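Local coordinates for pyruvate kinase (Toxoplasma gondii, PDB 3GG8), which catalyses the last step of glycolysis, transferring phosphate from phosphoenolpyruvate to ADP to give pyruvate and ATP, at residues K116-Q121 with A185-R190. Numbering follows the deposited sequence.
Sequences KPITLQ and ATIGER
Chi1 near +60° (57° in I118, 55° in I187) turns CG1 of each isoleucine back over its own main chain, straddled by N and C, and the two side chains run side by side off the same face of a two-stranded antiparallel ribbon. Their CG1 atoms meet at 3.8 Å, and the chains stay together out to the CD1 methyls. L120 enters this apolar strip at a slant, its CD1 4.1 Å from CG1 of I187. Branched isoleucines suit extended backbone and fill this buried face, while small A185, opposite L120, adds only a methyl. I118 and I187 form a hydrogen-bonded pair: I118 N donates to I187 O at 3.0 Å, and I187 N returns a bond to I118 O at 2.9 Å. L120 and A185 are joined the same way, L120 N donating to A185 O and A185 N to L120 O. Between them T119 and T186 make a non-hydrogen-bonded pair, CA to CA 4.1 Å, their side chains on the exposed face, where beta-branched, polar threonine is at home. Just before the strand, P117 sits across from G188, with CB 3.4 Å from I187 O; an N-H, which proline lacks, would not face 185-190. The ribbon belongs to the small beta-rich domain (B domain) of pyruvate kinases, inserted in the TIM-barrel domain, and its apolar face packs through L120, A185 and I187 on L165 of strand 165-172.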
loop_
_atom_site.group_PDB
_atom_site.type_symbol
_atom_site.label_atom_id
_atom_site.label_comp_id
_atom_site.label_asym_id
_atom_site.label_seq_id
_atom_site.Cartn_x
_atom_site.Cartn_y
_atom_site.Cartn_z
ATOM N N LYS C 116 -52.717 38.860 -14.609
ATOM C CA LYS C 116 -52.443 39.211 -13.224
ATOM C C LYS C 116 -51.943 37.988 -12.474
ATOM O O LYS C 116 -52.587 36.935 -12.514
ATOM C CB LYS C 116 -53.703 39.762 -12.551
ATOM N N PRO C 117 -50.806 38.123 -11.770
ATOM C CA PRO C 117 -50.263 37.008 -10.999
ATOM C C PRO C 117 -51.204 36.592 -9.870
ATOM O O PRO C 117 -52.017 37.397 -9.395
ATOM C CB PRO C 117 -48.955 37.573 -10.428
ATOM C CG PRO C 117 -48.631 38.752 -11.302
ATOM C CD PRO C 117 -49.968 39.327 -11.639
ATOM N N ILE C 118 -51.100 35.330 -9.464
ATOM C CA ILE C 118 -51.980 34.765 -8.442
ATOM C C ILE C 118 -51.175 34.315 -7.229
ATOM O O ILE C 118 -50.083 33.766 -7.360
ATOM C CB ILE C 118 -52.853 33.588 -8.985
ATOM C CG1 ILE C 118 -51.977 32.471 -9.570
ATOM C CG2 ILE C 118 -53.833 34.097 -10.027
ATOM C CD1 ILE C 118 -52.649 31.110 -9.631
ATOM N N THR C 119 -51.710 34.545 -6.040
ATOM C CA THR C 119 -50.998 34.077 -4.867
ATOM C C THR C 119 -51.773 32.940 -4.207
ATOM O O THR C 119 -52.952 33.095 -3.866
ATOM C CB THR C 119 -50.612 35.222 -3.868
ATOM O OG1 THR C 119 -51.655 35.408 -2.920
ATOM C CG2 THR C 119 -50.351 36.535 -4.591
ATOM N N LEU C 120 -51.111 31.788 -4.071
ATOM C CA LEU C 120 -51.709 30.637 -3.407
ATOM C C LEU C 120 -51.204 30.528 -1.986
ATOM O O LEU C 120 -50.040 30.824 -1.712
ATOM C CB LEU C 120 -51.438 29.344 -4.166
ATOM C CG LEU C 120 -52.059 29.317 -5.558
ATOM C CD1 LEU C 120 -50.971 29.542 -6.599
ATOM C CD2 LEU C 120 -52.788 28.012 -5.792
ATOM N N GLN C 121 -52.101 30.112 -1.095
ATOM C CA GLN C 121 -51.818 29.997 0.329
ATOM C C GLN C 121 -51.449 28.561 0.661
ATOM O O GLN C 121 -51.986 27.624 0.064
ATOM C CB GLN C 121 -53.074 30.362 1.128
ATOM C CG GLN C 121 -52.860 31.446 2.161
ATOM C CD GLN C 121 -52.710 32.799 1.510
ATOM O OE1 GLN C 121 -51.695 33.477 1.683
ATOM N NE2 GLN C 121 -53.708 33.187 0.718
ATOM N N ALA C 185 -47.063 31.213 -2.015
ATOM C CA ALA C 185 -46.264 31.848 -3.070
ATOM C C ALA C 185 -47.101 32.634 -4.088
ATOM O O ALA C 185 -48.320 32.464 -4.186
ATOM C CB ALA C 185 -45.379 30.817 -3.774
ATOM N N THR C 186 -46.428 33.508 -4.827
ATOM C CA THR C 186 -47.046 34.311 -5.870
ATOM C C THR C 186 -46.464 33.875 -7.200
ATOM O O THR C 186 -45.248 33.944 -7.408
ATOM C CB THR C 186 -46.783 35.816 -5.642
ATOM O OG1 THR C 186 -47.517 36.250 -4.493
ATOM C CG2 THR C 186 -47.213 36.647 -6.850
ATOM N N ILE C 187 -47.321 33.415 -8.103
ATOM C CA ILE C 187 -46.829 32.981 -9.412
ATOM C C ILE C 187 -47.414 33.816 -10.555
ATOM O O ILE C 187 -48.579 34.215 -10.517
ATOM C CB ILE C 187 -47.025 31.438 -9.656
ATOM C CG1 ILE C 187 -48.490 31.026 -9.452
ATOM C CG2 ILE C 187 -46.089 30.625 -8.741
ATOM C CD1 ILE C 187 -48.864 29.700 -10.092
ATOM N N GLY C 188 -46.570 34.089 -11.549
ATOM C CA GLY C 188 -46.994 34.706 -12.794
ATOM C C GLY C 188 -47.412 33.637 -13.783
ATOM O O GLY C 188 -47.544 32.464 -13.425
ATOM N N GLU C 189 -47.628 34.041 -15.032
ATOM C CA GLU C 189 -48.110 33.122 -16.061
ATOM C C GLU C 189 -46.993 32.561 -16.925
ATOM O O GLU C 189 -45.926 33.178 -17.062
ATOM C CB GLU C 189 -49.200 33.765 -16.926
ATOM C CG GLU C 189 -48.923 35.170 -17.438
ATOM C CD GLU C 189 -50.066 35.699 -18.291
ATOM O OE1 GLU C 189 -49.812 36.526 -19.189
ATOM O OE2 GLU C 189 -51.223 35.280 -18.087
ATOM N N ARG C 190 -47.251 31.383 -17.497
ATOM C CA ARG C 190 -46.279 30.663 -18.325
ATOM C C ARG C 190 -44.934 30.482 -17.614
ATOM O O ARG C 190 -43.869 30.817 -18.157
ATOM C CB ARG C 190 -46.067 31.352 -19.674
ATOM C CG ARG C 190 -47.309 31.912 -20.294
ATOM C CD ARG C 190 -47.117 32.073 -21.774
ATOM N NE ARG C 190 -47.203 30.780 -22.441
ATOM C CZ ARG C 190 -46.281 30.295 -23.266
ATOM N NH1 ARG C 190 -46.451 29.091 -23.811
ATOM N NH2 ARG C 190 -45.195 31.009 -23.548
#